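Local atomic coordinates of LbaCas13a H328A (C2c2) (Lachnospiraceae bacterium NK4A179, PDB entry 5WLH), a protein that binds CRISPR guide RNA and, as an RNA-targeting Cas13a nuclease, probably uses it to recognise and cleave target RNA. Residues 194-202 with 213-222; 84-92 with 177-185. One frame throughout, in Å; residues are numbered along the deposited sequence.

Contact 1. Residues 194-202 with 213-222; sequences RVKRGLKKL and DPDIDVQRDF
Arg-197 grips the carboxylate of Asp-213 side-on, NE donating to OD2 and NH2 to OD1, the latter pair (Arg-197 NH2 to Asp-213 OD1) at 2.7 Å. Each oxygen offers its syn lone pair, and the two flat groups lie only 24° apart. Glu-193 is a second acidic partner of this arginine, and water links its NH1 to Asp-215 OD2. Arg-194 divides itself between two acids: NE and NH2 reach Asp-221 OD1 and OD2 at 2.9 and 2.8 Å, while NH1 meets Asp-215 OD2 and NH2 also takes the Asp-215 carbonyl. Here the guanidinium is turned 63° from the Asp-221 carboxylate, and Asp-221 OD1 is met from above the carboxylate plane. Lys-201, with CG anti to the backbone N (chi1 179°) and the chain extended beyond it, carries NZ to two carbonyls, Ile-216 O at 2.6 Å and Asp-213 O, which receives Ile-216 N on the opposite face.

The arrangement is a helical hairpin. Its turn ends at Asp-217, the N-cap whose side chain accepts from Arg-220 N, and Asp-221 OD2 takes Asp-217 N as well as the arginine. The axes of the two short helical segments approach to 8.0 Å, and the backbones come close where Gly-198 faces Val-218 and Phe-222; a side chain at Gly-198 would probably run into Phe-222 CB. Ile-216 lies against both arginines, CD1 over the centre of the Arg-194 guanidinium and CG1 over a face of that of Arg-197, offset toward its rim. Phe-222 is a knob among Val-195, Gly-198, Leu-199 and Leu-202; Leu-199 CB stands 4.0 Å from the Phe-222 ring centroid in a CH-pi contact, and Leu-202 CD2 is 3.6 Å from Phe-222 CE2.

Contact 2. Residues 84-92 with 177-185; sequences LQWFLSEIV and IIDRIIAKY
Leu-88 CB meets the Tyr-185 ring at its edge, 4.0 Å from CE2, while CG of the adjoining Lys-184 sits over the centre of one face. Val-92 CG2 comes in obliquely, 3.5 Å from Tyr-185 CD2, and the hydroxyl end lies beside Ser-89. The Phe-87 ring is likewise touched in its plane, Ile-177 CD1 lying 3.5 Å from Phe-87 CE2, with Ile-91 CG1 over one face. Replacing Tyr-185 by an alanine would probably open a gap beside Leu-88 CB and leave Val-92 CG2 without its aromatic neighbour.

Between the rings the helices cross at 75°, and Leu-88 is the knob in a hole of Ile-177, Arg-180, Ile-181 and Lys-184. With CG anti to its carbonyl carbon (chi1 -49°), it directs CD2 onto Ile-177 CG2 and CD1 onto Arg-180 CB. Ile-181 CD1 reaches Ile-91 CG2 at 3.6 Å.

Along the polar margin Gln-85 NE2 and Lys-184 NZ, both donors, lie close without bonding. Lys-184 instead pairs with Asp-358 and Arg-180 with Asp-176 and Asp-356, so the two helices adhere through apolar contact, their charges answered by acids beyond them.

In the fold
From the N terminus, contact 2 is the first to open: helix 83-96 waits through 84 residues, which include the helices from 103-107 to 158-166, before helix 175-185 returns to close this long loop. A short connection then leads into helix 193-206, where contact 1 begins and closes a short loop, ten residues lying between segments 194-202 and 213-222, the latter running into helix 218-230. The two are in series, neither nested nor crossing. They nevertheless meet, because Lys-200 NZ makes a 2.6 Å salt bridge with Asp-179 OD1 and Ile-182 packs on Lys-196 and Lys-200. Leu-202 of contact 1 also touches helix 158-166, inside the longer loop. Contact 1 comes within about 6 Å, nearest atoms, of the bound RNA.

Contact 1. Residues 194-202 with 213-222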
loop_
_atom_site.group_PDB
_atom_site.type_symbol
_atom_site.label_atom_id
_atom_site.label_comp_id
_atom_site.label_asym_id
_atom_site.label_seq_id
_atom_site.Cartn_x
_atom_site.Cartn_y
_atom_site.Cartn_z
ATOM N N ARG A 194 -3.991 8.610 -37.967
ATOM C CA ARG A 194 -3.594 9.080 -39.294
ATOM C C ARG A 194 -2.171 8.651 -39.634
ATOM O O ARG A 194 -1.850 8.427 -40.810
ATOM C CB ARG A 194 -3.731 10.600 -39.384
ATOM C CG ARG A 194 -5.196 11.098 -39.411
ATOM C CD ARG A 194 -5.254 12.580 -39.749
ATOM N NE ARG A 194 -4.898 12.815 -41.142
ATOM C CZ ARG A 194 -5.750 12.730 -42.161
ATOM N NH1 ARG A 194 -7.029 12.430 -41.950
ATOM N NH2 ARG A 194 -5.321 12.951 -43.392
ATOM N N VAL A 195 -1.314 8.524 -38.622
ATOM C CA VAL A 195 0.053 8.080 -38.864
ATOM C C VAL A 195 0.060 6.613 -39.243
ATOM O O VAL A 195 0.756 6.200 -40.181
ATOM C CB VAL A 195 0.937 8.343 -37.627
ATOM C CG1 VAL A 195 2.347 7.809 -37.879
ATOM C CG2 VAL A 195 0.970 9.826 -37.285
ATOM N N LYS A 196 -0.734 5.807 -38.531
ATOM C CA LYS A 196 -0.835 4.387 -38.846
ATOM C C LYS A 196 -1.431 4.185 -40.228
ATOM O O LYS A 196 -0.985 3.318 -40.987
ATOM C CB LYS A 196 -1.692 3.668 -37.802
ATOM C CG LYS A 196 -1.108 3.656 -36.394
ATOM C CD LYS A 196 -2.123 3.135 -35.372
ATOM C CE LYS A 196 -2.625 1.749 -35.746
ATOM N NZ LYS A 196 -3.457 1.154 -34.667
ATOM N N ARG A 197 -2.448 4.972 -40.567
ATOM C CA ARG A 197 -3.033 4.863 -41.899
ATOM C C ARG A 197 -2.038 5.286 -42.970
ATOM O O ARG A 197 -1.989 4.680 -44.045
ATOM C CB ARG A 197 -4.306 5.697 -41.986
ATOM C CG ARG A 197 -5.467 5.096 -41.204
ATOM C CD ARG A 197 -6.573 6.122 -41.006
ATOM N NE ARG A 197 -7.278 6.409 -42.254
ATOM C CZ ARG A 197 -8.085 7.451 -42.444
ATOM N NH1 ARG A 197 -8.306 8.325 -41.464
ATOM N NH2 ARG A 197 -8.674 7.619 -43.615
ATOM N N GLY A 198 -1.243 6.324 -42.700
ATOM C CA GLY A 198 -0.200 6.704 -43.638
ATOM C C GLY A 198 0.818 5.597 -43.832
ATOM O O GLY A 198 1.245 5.310 -44.958
ATOM N N LEU A 199 1.199 4.938 -42.739
ATOM C CA LEU A 199 2.165 3.853 -42.846
ATOM C C LEU A 199 1.587 2.678 -43.617
ATOM O O LEU A 199 2.260 2.099 -44.478
ATOM C CB LEU A 199 2.594 3.414 -41.448
ATOM C CG LEU A 199 3.514 2.205 -41.381
ATOM C CD1 LEU A 199 4.722 2.403 -42.303
ATOM C CD2 LEU A 199 3.952 2.038 -39.936
ATOM N N LYS A 200 0.343 2.306 -43.317
ATOM C CA LYS A 200 -0.278 1.212 -44.050
ATOM C C LYS A 200 -0.322 1.505 -45.546
ATOM O O LYS A 200 -0.004 0.638 -46.366
ATOM C CB LYS A 200 -1.683 0.950 -43.526
ATOM C CG LYS A 200 -2.439 -0.017 -44.426
ATOM C CD LYS A 200 -3.426 -0.855 -43.671
ATOM C CE LYS A 200 -3.920 -1.991 -44.558
ATOM N NZ LYS A 200 -5.043 -2.696 -43.904
ATOM N N LYS A 201 -0.707 2.724 -45.912
ATOM C CA LYS A 201 -0.775 3.104 -47.320
ATOM C C LYS A 201 0.594 3.007 -47.971
ATOM O O LYS A 201 0.731 2.494 -49.090
ATOM C CB LYS A 201 -1.322 4.526 -47.433
ATOM C CG LYS A 201 -1.428 5.100 -48.838
ATOM C CD LYS A 201 -2.466 6.241 -48.839
ATOM C CE LYS A 201 -2.594 6.910 -50.209
ATOM N NZ LYS A 201 -3.477 8.126 -50.147
ATOM N N LEU A 202 1.620 3.478 -47.265
ATOM C CA LEU A 202 2.988 3.374 -47.751
ATOM C C LEU A 202 3.402 1.920 -47.940
ATOM O O LEU A 202 4.004 1.569 -48.962
ATOM C CB LEU A 202 3.919 4.074 -46.768
ATOM C CG LEU A 202 5.416 3.837 -46.904
ATOM C CD1 LEU A 202 5.890 4.496 -48.142
ATOM C CD2 LEU A 202 6.136 4.417 -45.691
ATOM N N ASP A 213 -6.780 4.735 -49.582
ATOM C CA ASP A 213 -7.123 5.545 -48.410
ATOM C C ASP A 213 -6.983 6.998 -48.844
ATOM O O ASP A 213 -5.995 7.671 -48.532
ATOM C CB ASP A 213 -6.224 5.212 -47.212
ATOM C CG ASP A 213 -6.818 5.686 -45.898
ATOM O OD1 ASP A 213 -7.751 6.518 -45.940
ATOM O OD2 ASP A 213 -6.354 5.235 -44.827
ATOM N N PRO A 214 -7.966 7.514 -49.592
ATOM C CA PRO A 214 -7.777 8.812 -50.268
ATOM C C PRO A 214 -7.600 10.003 -49.329
ATOM O O PRO A 214 -6.920 10.962 -49.705
ATOM C CB PRO A 214 -9.046 8.951 -51.132
ATOM C CG PRO A 214 -10.033 7.921 -50.584
ATOM C CD PRO A 214 -9.208 6.825 -49.994
ATOM N N ASP A 215 -8.175 9.976 -48.125
ATOM C CA ASP A 215 -8.045 11.097 -47.200
ATOM C C ASP A 215 -6.663 11.174 -46.553
ATOM O O ASP A 215 -6.361 12.160 -45.872
ATOM C CB ASP A 215 -9.126 11.003 -46.116
ATOM C CG ASP A 215 -9.150 12.212 -45.205
ATOM O OD1 ASP A 215 -8.998 13.344 -45.717
ATOM O OD2 ASP A 215 -9.305 12.033 -43.977
ATOM N N ILE A 216 -5.814 10.180 -46.779
ATOM C CA ILE A 216 -4.518 10.069 -46.122
ATOM C C ILE A 216 -3.429 10.411 -47.126
ATOM O O ILE A 216 -3.445 9.926 -48.265
ATOM C CB ILE A 216 -4.317 8.660 -45.543
ATOM C CG1 ILE A 216 -5.254 8.435 -44.355
ATOM C CG2 ILE A 216 -2.863 8.437 -45.142
ATOM C CD1 ILE A 216 -4.884 9.214 -43.136
ATOM N N ASP A 217 -2.482 11.244 -46.701
ATOM C CA ASP A 217 -1.319 11.609 -47.499
ATOM C C ASP A 217 -0.087 10.989 -46.854
ATOM O O ASP A 217 0.247 11.328 -45.714
ATOM C CB ASP A 217 -1.177 13.125 -47.574
ATOM C CG ASP A 217 -0.043 13.559 -48.469
ATOM O OD1 ASP A 217 -0.244 13.601 -49.702
ATOM O OD2 ASP A 217 1.045 13.860 -47.941
ATOM N N VAL A 218 0.593 10.096 -47.581
ATOM C CA VAL A 218 1.738 9.402 -46.991
ATOM C C VAL A 218 2.794 10.402 -46.534
ATOM O O VAL A 218 3.348 10.283 -45.431
ATOM C CB VAL A 218 2.320 8.372 -47.976
ATOM C CG1 VAL A 218 3.725 7.972 -47.533
ATOM C CG2 VAL A 218 1.425 7.152 -48.044
ATOM N N GLN A 219 3.071 11.412 -47.356
ATOM C CA GLN A 219 4.108 12.379 -47.011
ATOM C C GLN A 219 3.761 13.139 -45.731
ATOM O O GLN A 219 4.574 13.223 -44.805
ATOM C CB GLN A 219 4.321 13.358 -48.167
ATOM C CG GLN A 219 5.451 14.330 -47.898
ATOM C CD GLN A 219 6.796 13.636 -47.943
ATOM O OE1 GLN A 219 7.130 12.974 -48.931
ATOM N NE2 GLN A 219 7.557 13.740 -46.858
ATOM N N ARG A 220 2.561 13.709 -45.665
ATOM C CA ARG A 220 2.235 14.582 -44.541
ATOM C C ARG A 220 1.846 13.788 -43.298
ATOM O O ARG A 220 2.232 14.149 -42.180
ATOM C CB ARG A 220 1.105 15.537 -44.933
ATOM C CG ARG A 220 0.898 16.678 -43.956
ATOM C CD ARG A 220 1.891 17.813 -44.189
ATOM N NE ARG A 220 1.841 18.771 -43.095
ATOM C CZ ARG A 220 2.812 18.953 -42.203
ATOM N NH1 ARG A 220 3.932 18.240 -42.276
ATOM N NH2 ARG A 220 2.662 19.850 -41.235
ATOM N N ASP A 221 1.095 12.709 -43.471
ATOM C CA ASP A 221 0.530 11.990 -42.337
ATOM C C ASP A 221 1.487 10.971 -41.742
ATOM O O ASP A 221 1.410 10.703 -40.535
ATOM C CB ASP A 221 -0.768 11.293 -42.748
ATOM C CG ASP A 221 -1.923 12.273 -42.895
ATOM O OD1 ASP A 221 -2.115 13.091 -41.974
ATOM O OD2 ASP A 221 -2.622 12.237 -43.925
ATOM N N PHE A 222 2.391 10.402 -42.541
ATOM C CA PHE A 222 3.368 9.468 -41.999
ATOM C C PHE A 222 4.782 10.041 -42.025
ATOM O O PHE A 222 5.381 10.252 -40.967
ATOM C CB PHE A 222 3.348 8.122 -42.731
ATOM C CG PHE A 222 4.373 7.158 -42.201
ATOM C CD1 PHE A 222 4.262 6.662 -40.909
ATOM C CD2 PHE A 222 5.463 6.779 -42.969
ATOM C CE1 PHE A 222 5.211 5.778 -40.399
ATOM C CE2 PHE A 222 6.413 5.913 -42.458
ATOM C CZ PHE A 222 6.282 5.408 -41.174
HETATM O O HOH W 1 -4.512 3.558 -44.598
HETATM O O HOH W 2 -10.249 10.416 -42.177
#

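Contact 2. Residues 84-92 with 177-185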
loop_
_atom_site.group_PDB
_atom_site.type_symbol
_atom_site.label_atom_id
_atom_site.label_comp_id
_atom_site.label_asym_id
_atom_site.label_seq_id
_atom_site.Cartn_x
_atom_site.Cartn_y
_atom_site.Cartn_z
ATOM N N LEU A 84 3.854 -18.096 -38.578
ATOM C CA LEU A 84 3.529 -16.750 -39.046
ATOM C C LEU A 84 4.070 -15.691 -38.095
ATOM O O LEU A 84 4.680 -14.713 -38.537
ATOM C CB LEU A 84 2.011 -16.605 -39.246
ATOM C CG LEU A 84 1.357 -15.340 -39.838
ATOM C CD1 LEU A 84 1.228 -14.160 -38.877
ATOM C CD2 LEU A 84 2.148 -14.912 -41.062
ATOM N N GLN A 85 3.893 -15.890 -36.786
ATOM C CA GLN A 85 4.360 -14.900 -35.819
ATOM C C GLN A 85 5.868 -14.701 -35.902
ATOM O O GLN A 85 6.374 -13.622 -35.574
ATOM C CB GLN A 85 3.949 -15.312 -34.403
ATOM C CG GLN A 85 2.735 -14.560 -33.860
ATOM C CD GLN A 85 1.450 -14.892 -34.604
ATOM O OE1 GLN A 85 1.159 -16.057 -34.875
ATOM N NE2 GLN A 85 0.673 -13.865 -34.931
ATOM N N TRP A 86 6.598 -15.723 -36.347
ATOM C CA TRP A 86 8.037 -15.594 -36.538
ATOM C C TRP A 86 8.371 -15.011 -37.909
ATOM O O TRP A 86 9.432 -14.398 -38.078
ATOM C CB TRP A 86 8.689 -16.962 -36.317
ATOM C CG TRP A 86 10.040 -17.142 -36.909
ATOM C CD1 TRP A 86 11.239 -17.006 -36.273
ATOM C CD2 TRP A 86 10.338 -17.524 -38.255
ATOM N NE1 TRP A 86 12.268 -17.266 -37.147
ATOM C CE2 TRP A 86 11.741 -17.585 -38.371
ATOM C CE3 TRP A 86 9.553 -17.810 -39.376
ATOM C CZ2 TRP A 86 12.376 -17.922 -39.564
ATOM C CZ3 TRP A 86 10.185 -18.146 -40.556
ATOM C CH2 TRP A 86 11.581 -18.205 -40.641
ATOM N N PHE A 87 7.472 -15.168 -38.887
ATOM C CA PHE A 87 7.650 -14.510 -40.179
ATOM C C PHE A 87 7.468 -13.000 -40.060
ATOM O O PHE A 87 8.205 -12.229 -40.687
ATOM C CB PHE A 87 6.670 -15.092 -41.199
ATOM C CG PHE A 87 6.735 -14.438 -42.554
ATOM C CD1 PHE A 87 7.922 -14.394 -43.262
ATOM C CD2 PHE A 87 5.605 -13.872 -43.117
ATOM C CE1 PHE A 87 7.983 -13.802 -44.509
ATOM C CE2 PHE A 87 5.658 -13.275 -44.363
ATOM C CZ PHE A 87 6.850 -13.239 -45.059
ATOM N N LEU A 88 6.484 -12.559 -39.267
ATOM C CA LEU A 88 6.335 -11.132 -38.994
ATOM C C LEU A 88 7.601 -10.556 -38.380
ATOM O O LEU A 88 8.032 -9.454 -38.741
ATOM C CB LEU A 88 5.153 -10.887 -38.058
ATOM C CG LEU A 88 3.804 -11.530 -38.354
ATOM C CD1 LEU A 88 2.859 -11.267 -37.194
ATOM C CD2 LEU A 88 3.231 -10.989 -39.647
ATOM N N SER A 89 8.206 -11.283 -37.437
ATOM C CA SER A 89 9.406 -10.784 -36.774
ATOM C C SER A 89 10.568 -10.655 -37.746
ATOM O O SER A 89 11.392 -9.744 -37.607
ATOM C CB SER A 89 9.787 -11.700 -35.612
ATOM O OG SER A 89 10.840 -11.134 -34.849
ATOM N N GLU A 90 10.648 -11.548 -38.734
ATOM C CA GLU A 90 11.737 -11.489 -39.704
ATOM C C GLU A 90 11.569 -10.309 -40.652
ATOM O O GLU A 90 12.553 -9.652 -41.014
ATOM C CB GLU A 90 11.815 -12.804 -40.484
ATOM C CG GLU A 90 13.173 -13.080 -41.110
ATOM C CD GLU A 90 14.197 -13.575 -40.101
ATOM O OE1 GLU A 90 15.404 -13.565 -40.424
ATOM O OE2 GLU A 90 13.794 -13.966 -38.984
ATOM N N ILE A 91 10.329 -10.025 -41.061
ATOM C CA ILE A 91 10.067 -8.872 -41.921
ATOM C C ILE A 91 10.478 -7.586 -41.217
ATOM O O ILE A 91 11.144 -6.720 -41.799
ATOM C CB ILE A 91 8.585 -8.841 -42.338
ATOM C CG1 ILE A 91 8.274 -10.012 -43.265
ATOM C CG2 ILE A 91 8.250 -7.531 -43.035
ATOM C CD1 ILE A 91 9.155 -10.051 -44.496
ATOM N N VAL A 92 10.098 -7.450 -39.944
ATOM C CA VAL A 92 10.447 -6.257 -39.178
ATOM C C VAL A 92 11.961 -6.093 -39.105
ATOM O O VAL A 92 12.498 -5.003 -39.328
ATOM C CB VAL A 92 9.816 -6.323 -37.776
ATOM C CG1 VAL A 92 10.535 -5.391 -36.824
ATOM C CG2 VAL A 92 8.339 -5.981 -37.847
ATOM N N ILE A 177 -0.482 -9.428 -43.156
ATOM C CA ILE A 177 0.848 -9.328 -42.566
ATOM C C ILE A 177 1.147 -7.883 -42.185
ATOM O O ILE A 177 1.671 -7.605 -41.099
ATOM C CB ILE A 177 1.902 -9.885 -43.536
ATOM C CG1 ILE A 177 1.777 -11.409 -43.643
ATOM C CG2 ILE A 177 3.298 -9.477 -43.097
ATOM C CD1 ILE A 177 2.407 -11.979 -44.889
ATOM N N ILE A 178 0.806 -6.942 -43.067
ATOM C CA ILE A 178 1.022 -5.528 -42.774
ATOM C C ILE A 178 0.184 -5.104 -41.572
ATOM O O ILE A 178 0.675 -4.435 -40.652
ATOM C CB ILE A 178 0.712 -4.679 -44.021
ATOM C CG1 ILE A 178 1.820 -4.864 -45.062
ATOM C CG2 ILE A 178 0.539 -3.212 -43.641
ATOM C CD1 ILE A 178 1.463 -4.392 -46.458
ATOM N N ASP A 179 -1.090 -5.503 -41.555
ATOM C CA ASP A 179 -1.955 -5.164 -40.430
ATOM C C ASP A 179 -1.418 -5.738 -39.127
ATOM O O ASP A 179 -1.457 -5.072 -38.087
ATOM C CB ASP A 179 -3.374 -5.665 -40.688
ATOM C CG ASP A 179 -4.148 -4.753 -41.611
ATOM O OD1 ASP A 179 -3.599 -3.701 -41.991
ATOM O OD2 ASP A 179 -5.308 -5.080 -41.945
ATOM N N ARG A 180 -0.910 -6.971 -39.161
ATOM C CA ARG A 180 -0.383 -7.585 -37.947
ATOM C C ARG A 180 0.888 -6.892 -37.482
ATOM O O ARG A 180 1.076 -6.669 -36.279
ATOM C CB ARG A 180 -0.128 -9.073 -38.186
ATOM C CG ARG A 180 -1.369 -9.923 -37.993
ATOM C CD ARG A 180 -1.288 -11.256 -38.725
ATOM N NE ARG A 180 -2.604 -11.884 -38.757
ATOM C CZ ARG A 180 -3.063 -12.691 -37.809
ATOM N NH1 ARG A 180 -2.299 -12.982 -36.764
ATOM N NH2 ARG A 180 -4.279 -13.207 -37.905
ATOM N N ILE A 181 1.770 -6.543 -38.421
ATOM C CA ILE A 181 3.042 -5.914 -38.080
ATOM C C ILE A 181 2.817 -4.541 -37.466
ATOM O O ILE A 181 3.507 -4.144 -36.515
ATOM C CB ILE A 181 3.933 -5.823 -39.329
ATOM C CG1 ILE A 181 4.540 -7.186 -39.649
ATOM C CG2 ILE A 181 5.020 -4.794 -39.136
ATOM C CD1 ILE A 181 5.555 -7.140 -40.750
ATOM N N ILE A 182 1.868 -3.782 -38.014
ATOM C CA ILE A 182 1.600 -2.443 -37.503
ATOM C C ILE A 182 1.077 -2.516 -36.075
ATOM O O ILE A 182 1.574 -1.830 -35.177
ATOM C CB ILE A 182 0.613 -1.712 -38.432
ATOM C CG1 ILE A 182 1.311 -1.340 -39.738
ATOM C CG2 ILE A 182 0.037 -0.492 -37.741
ATOM C CD1 ILE A 182 0.385 -0.688 -40.756
ATOM N N ALA A 183 0.074 -3.361 -35.840
ATOM C CA ALA A 183 -0.527 -3.430 -34.517
ATOM C C ALA A 183 0.438 -3.997 -33.485
ATOM O O ALA A 183 0.368 -3.624 -32.308
ATOM C CB ALA A 183 -1.800 -4.269 -34.565
ATOM N N LYS A 184 1.344 -4.883 -33.901
ATOM C CA LYS A 184 2.220 -5.561 -32.954
ATOM C C LYS A 184 3.542 -4.832 -32.736
ATOM O O LYS A 184 4.061 -4.824 -31.615
ATOM C CB LYS A 184 2.499 -6.991 -33.421
ATOM C CG LYS A 184 3.283 -7.817 -32.417
ATOM C CD LYS A 184 3.493 -9.240 -32.899
ATOM C CE LYS A 184 2.182 -9.874 -33.331
ATOM N NZ LYS A 184 2.178 -11.351 -33.128
ATOM N N TYR A 185 4.102 -4.212 -33.778
ATOM C CA TYR A 185 5.458 -3.692 -33.700
ATOM C C TYR A 185 5.584 -2.187 -33.873
ATOM O O TYR A 185 6.673 -1.654 -33.641
ATOM C CB TYR A 185 6.350 -4.381 -34.745
ATOM C CG TYR A 185 6.467 -5.873 -34.536
ATOM C CD1 TYR A 185 7.082 -6.388 -33.401
ATOM C CD2 TYR A 185 5.956 -6.770 -35.467
ATOM C CE1 TYR A 185 7.189 -7.753 -33.201
ATOM C CE2 TYR A 185 6.060 -8.138 -35.276
ATOM C CZ TYR A 185 6.678 -8.624 -34.142
ATOM O OH TYR A 185 6.783 -9.983 -33.947
#